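PKS (Streptomyces albus, PDB 4OQJ) probably catalyses decarboxylative condensation of acyl units on carrier proteins, as the ketosynthase of a polyketide synthase that makes the antibiotic oxazolomycin. Local coordinates at residues I103-Q106 and Q107-F110; R160-M163 and M164-N167; A173-T176 and A177-N181. All coordinates share one frame; numbering follows the deposited sequence.

Interaction 1: I103-Q106 and Q107-F110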
loop_
_atom_site.group_PDB
_atom_site.type_symbol
_atom_site.label_atom_id
_atom_site.label_comp_id
_atom_site.label_asym_id
_atom_site.label_seq_id
_atom_site.Cartn_x
_atom_site.Cartn_y
_atom_site.Cartn_z
ATOM N N ILE A 103 10.009 18.793 9.720
ATOM C CA ILE A 103 9.507 17.428 9.573
ATOM C C ILE A 103 8.493 17.090 10.663
ATOM O O ILE A 103 8.735 17.301 11.856
ATOM C CB ILE A 103 10.650 16.386 9.606
ATOM C CG1 ILE A 103 11.638 16.638 8.477
ATOM C CG2 ILE A 103 10.093 14.966 9.447
ATOM C CD1 ILE A 103 12.938 15.805 8.562
ATOM N N ASP A 104 7.346 16.583 10.225
ATOM C CA ASP A 104 6.323 16.055 11.109
ATOM C C ASP A 104 6.973 15.143 12.163
ATOM O O ASP A 104 7.702 14.224 11.818
ATOM C CB ASP A 104 5.273 15.308 10.271
ATOM C CG ASP A 104 4.149 14.661 11.104
ATOM O OD1 ASP A 104 4.076 14.856 12.331
ATOM O OD2 ASP A 104 3.314 13.947 10.495
ATOM N N PRO A 105 6.724 15.411 13.454
ATOM C CA PRO A 105 7.230 14.507 14.495
ATOM C C PRO A 105 6.855 13.037 14.274
ATOM O O PRO A 105 7.608 12.165 14.676
ATOM C CB PRO A 105 6.561 15.019 15.775
ATOM C CG PRO A 105 6.196 16.426 15.488
ATOM C CD PRO A 105 5.942 16.526 14.018
ATOM N N GLN A 106 5.719 12.761 13.653
ATOM C CA GLN A 106 5.364 11.372 13.380
ATOM C C GLN A 106 6.414 10.691 12.496
ATOM O O GLN A 106 6.726 9.516 12.696
ATOM C CB GLN A 106 3.989 11.294 12.722
ATOM C CG GLN A 106 2.869 11.853 13.589
ATOM C CD GLN A 106 1.521 11.730 12.923
ATOM O OE1 GLN A 106 0.622 11.062 13.433
ATOM N NE2 GLN A 106 1.375 12.370 11.768
ATOM N N GLN A 107 6.954 11.430 11.524
ATOM C CA GLN A 107 7.944 10.883 10.586
ATOM C C GLN A 107 9.307 10.790 11.249
ATOM O O GLN A 107 10.049 9.847 11.005
ATOM C CB GLN A 107 8.026 11.739 9.310
ATOM C CG GLN A 107 6.718 11.729 8.531
ATOM C CD GLN A 107 6.831 12.159 7.085
ATOM O OE1 GLN A 107 7.883 12.028 6.448
ATOM N NE2 GLN A 107 5.722 12.649 6.541
ATOM N N ARG A 108 9.631 11.760 12.105
ATOM C CA ARG A 108 10.871 11.694 12.876
ATOM C C ARG A 108 10.874 10.507 13.815
ATOM O O ARG A 108 11.853 9.763 13.894
ATOM C CB ARG A 108 11.082 12.970 13.687
ATOM C CG ARG A 108 11.513 14.172 12.847
ATOM C CD ARG A 108 11.719 15.353 13.734
ATOM N NE ARG A 108 10.661 16.360 13.698
ATOM C CZ ARG A 108 10.305 17.110 14.741
ATOM N NH1 ARG A 108 10.831 16.901 15.947
ATOM N NH2 ARG A 108 9.410 18.072 14.587
ATOM N N GLN A 109 9.778 10.333 14.539
ATOM C CA GLN A 109 9.678 9.218 15.470
ATOM C C GLN A 109 9.669 7.886 14.714
ATOM O O GLN A 109 10.242 6.900 15.190
ATOM C CB GLN A 109 8.428 9.368 16.335
ATOM C CG GLN A 109 8.540 10.505 17.332
ATOM C CD GLN A 109 9.507 10.206 18.453
ATOM O OE1 GLN A 109 9.474 9.130 19.033
ATOM N NE2 GLN A 109 10.377 11.158 18.758
ATOM N N PHE A 110 9.044 7.839 13.539
ATOM C CA PHE A 110 9.030 6.581 12.788
ATOM C C PHE A 110 10.443 6.242 12.325
ATOM O O PHE A 110 10.842 5.087 12.331
ATOM C CB PHE A 110 8.113 6.596 11.568
ATOM C CG PHE A 110 8.090 5.268 10.875
ATOM C CD1 PHE A 110 7.397 4.198 11.440
ATOM C CD2 PHE A 110 8.855 5.042 9.757
ATOM C CE1 PHE A 110 7.433 2.949 10.850
ATOM C CE2 PHE A 110 8.896 3.794 9.154
ATOM C CZ PHE A 110 8.182 2.752 9.692
HETATM O O HOH W 1 3.293 13.206 7.856
#
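Ile103, the first residue to leave the preceding helix 97-102, meets Arg108 through both its backbone and its side chain. The guanidinium takes the carbonyl side-on with two nitrogens: Arg108 NE lies 2.8 Å and Arg108 NH2 2.9 Å from Ile103 O, and the oxygen sits close to the guanidinium plane. The bend of the arginine at chi3 (-104°) turns the group back toward this carbonyl, while Ile103 CG2 packs on Arg108 CG and on Gln107 CB. Asp104 is the N-cap of helix 105-121. Its OD1 accepts from Gln106 N at 3.0 Å, met from above the carboxylate plane, and its OD2 offers the syn lone pair to Gln106 NE2 at 2.8 Å, a nearly straight bond (170°) lying in the amide plane. A water bridges Asp104 OD2 to Gln107 NE2, while Gln107 OE1 accepts from Arg175 NH1. Asp104 O accepts from the backbone N of both Gln107 and Arg108, the latter bond opening the regular ladder. Pro105 CG reaches over one face of the Arg108 guanidinium, 3.7 Å from Arg108 NH2, with Pro105 CA toward the rim, and Pro105 O continues the ladder to Gln109 N, 2.8 Å away. Gln106 extends it from its O to Phe110 N at 3.0 Å; its extended side chain carries the amide on to Ile222 N and Gly139 O. The helix start is thus held by the Asp104 N-cap and by the arginine grip on Ile103 O. The aspartate satisfies an amide of the first turn and, together with Ile222 N and Gly139 O, helps to fix the rotation of the Gln106 amide. The guanidinium faces the carbonyl oxygens of Ile103 and, through NH1, His704, whose dipoles probably help to stabilise its buried charge.

Interaction 2: R160-M163 and M164-N167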
loop_
_atom_site.group_PDB
_atom_site.type_symbol
_atom_site.label_atom_id
_atom_site.label_comp_id
_atom_site.label_asym_id
_atom_site.label_seq_id
_atom_site.Cartn_x
_atom_site.Cartn_y
_atom_site.Cartn_z
ATOM N N ARG A 160 6.668 26.330 0.560
ATOM C CA ARG A 160 5.550 25.395 0.587
ATOM C C ARG A 160 5.987 24.010 0.111
ATOM O O ARG A 160 5.623 22.991 0.697
ATOM C CB ARG A 160 4.402 25.919 -0.271
ATOM C CG ARG A 160 3.623 27.043 0.397
ATOM C CD ARG A 160 2.504 27.539 -0.481
ATOM N NE ARG A 160 1.695 28.539 0.204
ATOM C CZ ARG A 160 0.531 28.990 -0.247
ATOM N NH1 ARG A 160 0.030 28.531 -1.388
ATOM N NH2 ARG A 160 -0.137 29.901 0.444
ATOM N N TYR A 161 6.772 23.977 -0.955
ATOM C CA TYR A 161 7.288 22.726 -1.487
ATOM C C TYR A 161 8.151 22.024 -0.435
ATOM O O TYR A 161 8.025 20.827 -0.203
ATOM C CB TYR A 161 8.085 22.987 -2.769
ATOM C CG TYR A 161 8.760 21.759 -3.338
ATOM C CD1 TYR A 161 10.040 21.398 -2.937
ATOM C CD2 TYR A 161 8.118 20.964 -4.281
ATOM C CE1 TYR A 161 10.659 20.275 -3.453
ATOM C CE2 TYR A 161 8.733 19.838 -4.804
ATOM C CZ TYR A 161 10.000 19.498 -4.387
ATOM O OH TYR A 161 10.624 18.380 -4.903
ATOM N N ARG A 162 9.016 22.771 0.233
ATOM C CA ARG A 162 9.843 22.173 1.269
ATOM C C ARG A 162 8.976 21.652 2.445
ATOM O O ARG A 162 9.252 20.600 3.019
ATOM C CB ARG A 162 10.894 23.191 1.723
ATOM C CG ARG A 162 11.905 22.697 2.770
ATOM C CD ARG A 162 12.471 21.285 2.519
ATOM N NE ARG A 162 13.273 21.165 1.299
ATOM C CZ ARG A 162 14.205 20.230 1.103
ATOM N NH1 ARG A 162 14.466 19.332 2.043
ATOM N NH2 ARG A 162 14.877 20.183 -0.039
HETATM N N MSE A 163 7.893 22.350 2.768
HETATM C CA MSE A 163 6.972 21.853 3.782
HETATM C C MSE A 163 6.214 20.600 3.308
HETATM O O MSE A 163 5.970 19.697 4.091
HETATM C CB MSE A 163 5.991 22.962 4.189
HETATM C CG MSE A 163 6.607 23.918 5.218
HETATM SE SE MSE A 163 5.375 25.279 5.838
HETATM C CE MSE A 163 5.696 26.536 4.402
HETATM N N MSE A 164 5.864 20.529 2.029
HETATM C CA MSE A 164 5.192 19.342 1.511
HETATM C C MSE A 164 6.071 18.088 1.621
HETATM O O MSE A 164 5.594 17.027 2.057
HETATM C CB MSE A 164 4.774 19.550 0.051
HETATM C CG MSE A 164 4.171 18.309 -0.606
HETATM SE SE MSE A 164 3.956 18.521 -2.541
HETATM C CE MSE A 164 5.834 18.195 -3.055
ATOM N N ILE A 165 7.340 18.177 1.235
ATOM C CA ILE A 165 8.161 16.957 1.261
ATOM C C ILE A 165 8.600 16.607 2.675
ATOM O O ILE A 165 9.096 15.506 2.890
ATOM C CB ILE A 165 9.417 17.046 0.341
ATOM C CG1 ILE A 165 10.393 18.119 0.826
ATOM C CG2 ILE A 165 8.986 17.284 -1.095
ATOM C CD1 ILE A 165 11.619 18.272 -0.061
ATOM N N THR A 166 8.385 17.507 3.644
ATOM C CA THR A 166 8.689 17.175 5.037
ATOM C C THR A 166 7.443 16.819 5.848
ATOM O O THR A 166 7.556 16.467 7.020
ATOM C CB THR A 166 9.429 18.325 5.772
ATOM O OG1 THR A 166 8.680 19.539 5.678
ATOM C CG2 THR A 166 10.824 18.545 5.173
ATOM N N ASN A 167 6.263 16.868 5.227
ATOM C CA ASN A 167 5.022 16.678 5.977
ATOM C C ASN A 167 3.940 15.817 5.345
ATOM O O ASN A 167 3.070 15.311 6.060
ATOM C CB ASN A 167 4.414 18.042 6.297
ATOM C CG ASN A 167 5.070 18.680 7.493
ATOM O OD1 ASN A 167 4.706 18.396 8.633
ATOM N ND2 ASN A 167 6.069 19.521 7.243
#
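Ile165 lays its CD1 methyl over the centre of the Arg162 guanidinium, 3.4 Å from Arg162 CZ. The arginine chain folds at chi2 (43°) and chi3 (64°), bringing its flat group over the isoleucine, and Arg162 NH1 goes on to a salt bridge with Glu99. The other branch, Ile165 CG2, sits above one face of the Tyr161 ring, offset to the rim, with Tyr161 CZ 4.1 Å away. Met164, a selenomethionine, brings its CE methyl obliquely to the same ring, 3.8 Å from Tyr161 CE2. Alongside these side-chain contacts runs ordinary helical bonding, from Met164 N to Arg160 O and from Ile165 N to Tyr161 O. The turn slackens at its C-terminal end: Thr166 N makes only weak bonds to the carbonyls of Arg162 and Met163, while Thr166 OG1 lies 2.9 Å from Arg162 O and 3.1 Å from Met163 O. Asn167 ND2 takes a lone pair of Met163 O in the carbonyl plane at 3.2 Å and also donates to Leu102 O, while Asn167 OD1 accepts from Asn141 ND2. Helix 157-167 lies against helices 97-102 and 142-147 of its own chain and against the second subunit. Met163 and Thr166 pack on helix 97-102, Asn167 rests against helix 142-147, and Tyr161, Met164 and Ile165 touch Met236, Leu140 and Thr298 of the second subunit.

Interaction 3: A173-T176 and A177-N181. With K (potassium ion), chain B.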
loop_
_atom_site.group_PDB
_atom_site.type_symbol
_atom_site.label_atom_id
_atom_site.label_comp_id
_atom_site.label_asym_id
_atom_site.label_seq_id
_atom_site.Cartn_x
_atom_site.Cartn_y
_atom_site.Cartn_z
ATOM N N ALA A 173 7.628 6.689 4.409
ATOM C CA ALA A 173 8.315 5.464 4.056
ATOM C C ALA A 173 9.564 5.781 3.257
ATOM O O ALA A 173 10.597 5.172 3.485
ATOM C CB ALA A 173 7.393 4.515 3.270
ATOM N N THR A 174 9.479 6.724 2.319
ATOM C CA THR A 174 10.632 7.032 1.487
ATOM C C THR A 174 11.743 7.809 2.228
ATOM O O THR A 174 12.915 7.618 1.937
ATOM C CB THR A 174 10.218 7.837 0.250
ATOM O OG1 THR A 174 9.595 9.061 0.661
ATOM C CG2 THR A 174 9.271 7.012 -0.613
ATOM N N ARG A 175 11.383 8.685 3.160
ATOM C CA ARG A 175 12.392 9.326 4.012
ATOM C C ARG A 175 13.184 8.265 4.745
ATOM O O ARG A 175 14.416 8.333 4.811
ATOM C CB ARG A 175 11.762 10.271 5.027
ATOM C CG ARG A 175 12.797 10.954 5.946
ATOM C CD ARG A 175 12.148 11.868 6.957
ATOM N NE ARG A 175 10.934 12.420 6.410
ATOM C CZ ARG A 175 10.900 13.397 5.514
ATOM N NH1 ARG A 175 9.737 13.791 5.031
ATOM N NH2 ARG A 175 12.016 13.970 5.099
ATOM N N THR A 176 12.479 7.265 5.261
ATOM C CA THR A 176 13.131 6.176 5.972
ATOM C C THR A 176 14.020 5.386 5.021
ATOM O O THR A 176 15.146 5.043 5.373
ATOM C CB THR A 176 12.086 5.260 6.648
ATOM O OG1 THR A 176 11.300 6.050 7.555
ATOM C CG2 THR A 176 12.740 4.143 7.419
ATOM N N ALA A 177 13.532 5.110 3.812
ATOM C CA ALA A 177 14.333 4.351 2.845
ATOM C C ALA A 177 15.612 5.117 2.502
ATOM O O ALA A 177 16.705 4.539 2.422
ATOM C CB ALA A 177 13.532 4.073 1.602
ATOM N N TYR A 178 15.485 6.425 2.312
ATOM C CA TYR A 178 16.626 7.248 1.935
ATOM C C TYR A 178 17.657 7.366 3.060
ATOM O O TYR A 178 18.868 7.346 2.818
ATOM C CB TYR A 178 16.161 8.647 1.525
ATOM C CG TYR A 178 17.314 9.557 1.204
ATOM C CD1 TYR A 178 18.113 9.309 0.093
ATOM C CD2 TYR A 178 17.624 10.652 2.015
ATOM C CE1 TYR A 178 19.189 10.119 -0.216
ATOM C CE2 TYR A 178 18.712 11.487 1.709
ATOM C CZ TYR A 178 19.488 11.199 0.589
ATOM O OH TYR A 178 20.570 11.976 0.258
ATOM N N LYS A 179 17.187 7.484 4.292
ATOM C CA LYS A 179 18.098 7.728 5.401
ATOM C C LYS A 179 18.666 6.451 5.997
ATOM O O LYS A 179 19.730 6.495 6.606
ATOM C CB LYS A 179 17.394 8.529 6.486
ATOM C CG LYS A 179 17.119 9.966 6.106
ATOM C CD LYS A 179 18.404 10.744 5.926
ATOM C CE LYS A 179 18.103 12.189 5.621
ATOM N NZ LYS A 179 19.355 12.967 5.489
ATOM N N LEU A 180 17.959 5.326 5.840
ATOM C CA LEU A 180 18.438 4.032 6.350
ATOM C C LEU A 180 19.039 3.114 5.269
ATOM O O LEU A 180 19.635 2.097 5.595
ATOM C CB LEU A 180 17.306 3.283 7.051
ATOM C CG LEU A 180 16.639 3.992 8.240
ATOM C CD1 LEU A 180 15.770 3.011 9.015
ATOM C CD2 LEU A 180 17.670 4.624 9.158
ATOM N N ASN A 181 18.873 3.487 3.999
ATOM C CA ASN A 181 19.273 2.691 2.812
ATOM C C ASN A 181 18.431 1.430 2.592
ATOM O O ASN A 181 18.950 0.315 2.533
ATOM C CB ASN A 181 20.750 2.283 2.858
ATOM C CG ASN A 181 21.262 1.826 1.488
ATOM O OD1 ASN A 181 20.920 2.416 0.462
ATOM N ND2 ASN A 181 22.068 0.770 1.463
HETATM K K K B . 22.819 10.121 0.407
HETATM O O HOH W 2 21.077 9.253 2.718
HETATM O O HOH W 3 23.855 13.132 0.441
HETATM O O HOH W 4 25.549 9.133 -0.828
HETATM O O HOH W 5 24.744 8.831 2.101
#
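Helix 171-180 lies at the subunit interface of the ketosynthase dimer, and its last turns carry one ligand of a potassium site shared by the two chains. Tyr178 OH lies 2.9 Å from the ion, and Ser292 O and Lys294 O of the second subunit bind it too. A chi1 of 177° sets the Tyr178 ring opposite its backbone N and carries it out from the helix to the ion. One of the waters on the ion rests over a face of this ring and donates to Tyr178 O at 2.9 Å, so the residue holds the ion through its hydroxyl and, indirectly, its carbonyl. The ring also meets that of Tyr297 of the second subunit, their planes at about 55°. Within the helix, Tyr178 N bonds Thr174 O at 2.9 Å, one rung of a ladder that runs from Ala177 N on Ala173 O to Leu180 N on Thr176 O, with a weak last bond from Asn181 N to Ala177 O. Thr176 and Leu180 lie side by side, Thr176 CG2 3.6 Å from Leu180 CD1, and both pack against helix 105-121. Lys179 CG stands beside its backbone N (chi1 -71°), 3.4 Å from Arg175 O, and the bend at chi2 directs NZ to Phe93 O. Asn181 leaves the helix with positive phi, and its OD1 accepts from Ser292 N of the second subunit. The ion thus takes one hydroxyl here, two carbonyls from the second subunit and four waters. Its charge would probably polarise the hydroxyl and the bridging water, and the shared coordination links this helix end to the partner subunit.

How the interactions relate
All three interactions are local, each within a single helix or at its start, and they follow one another along the chain without nesting or crossing; none closes a long loop. Interaction 1 opens helix 105-121, interaction 2 lies in helix 157-167, and interaction 3 finishes helix 171-180. Space brings them together. Asp104 N probably bonds Thr166 O, joining 1 to 2. Arg175, on the third helix, is the common junction: its NH1 donates to Gln107 OE1 and to Ile165 O, so it joins all three. Phe110 CD2 packs on Thr176 OG1, a further contact between interactions 1 and 3, while interactions 2 and 3 both reach the second subunit.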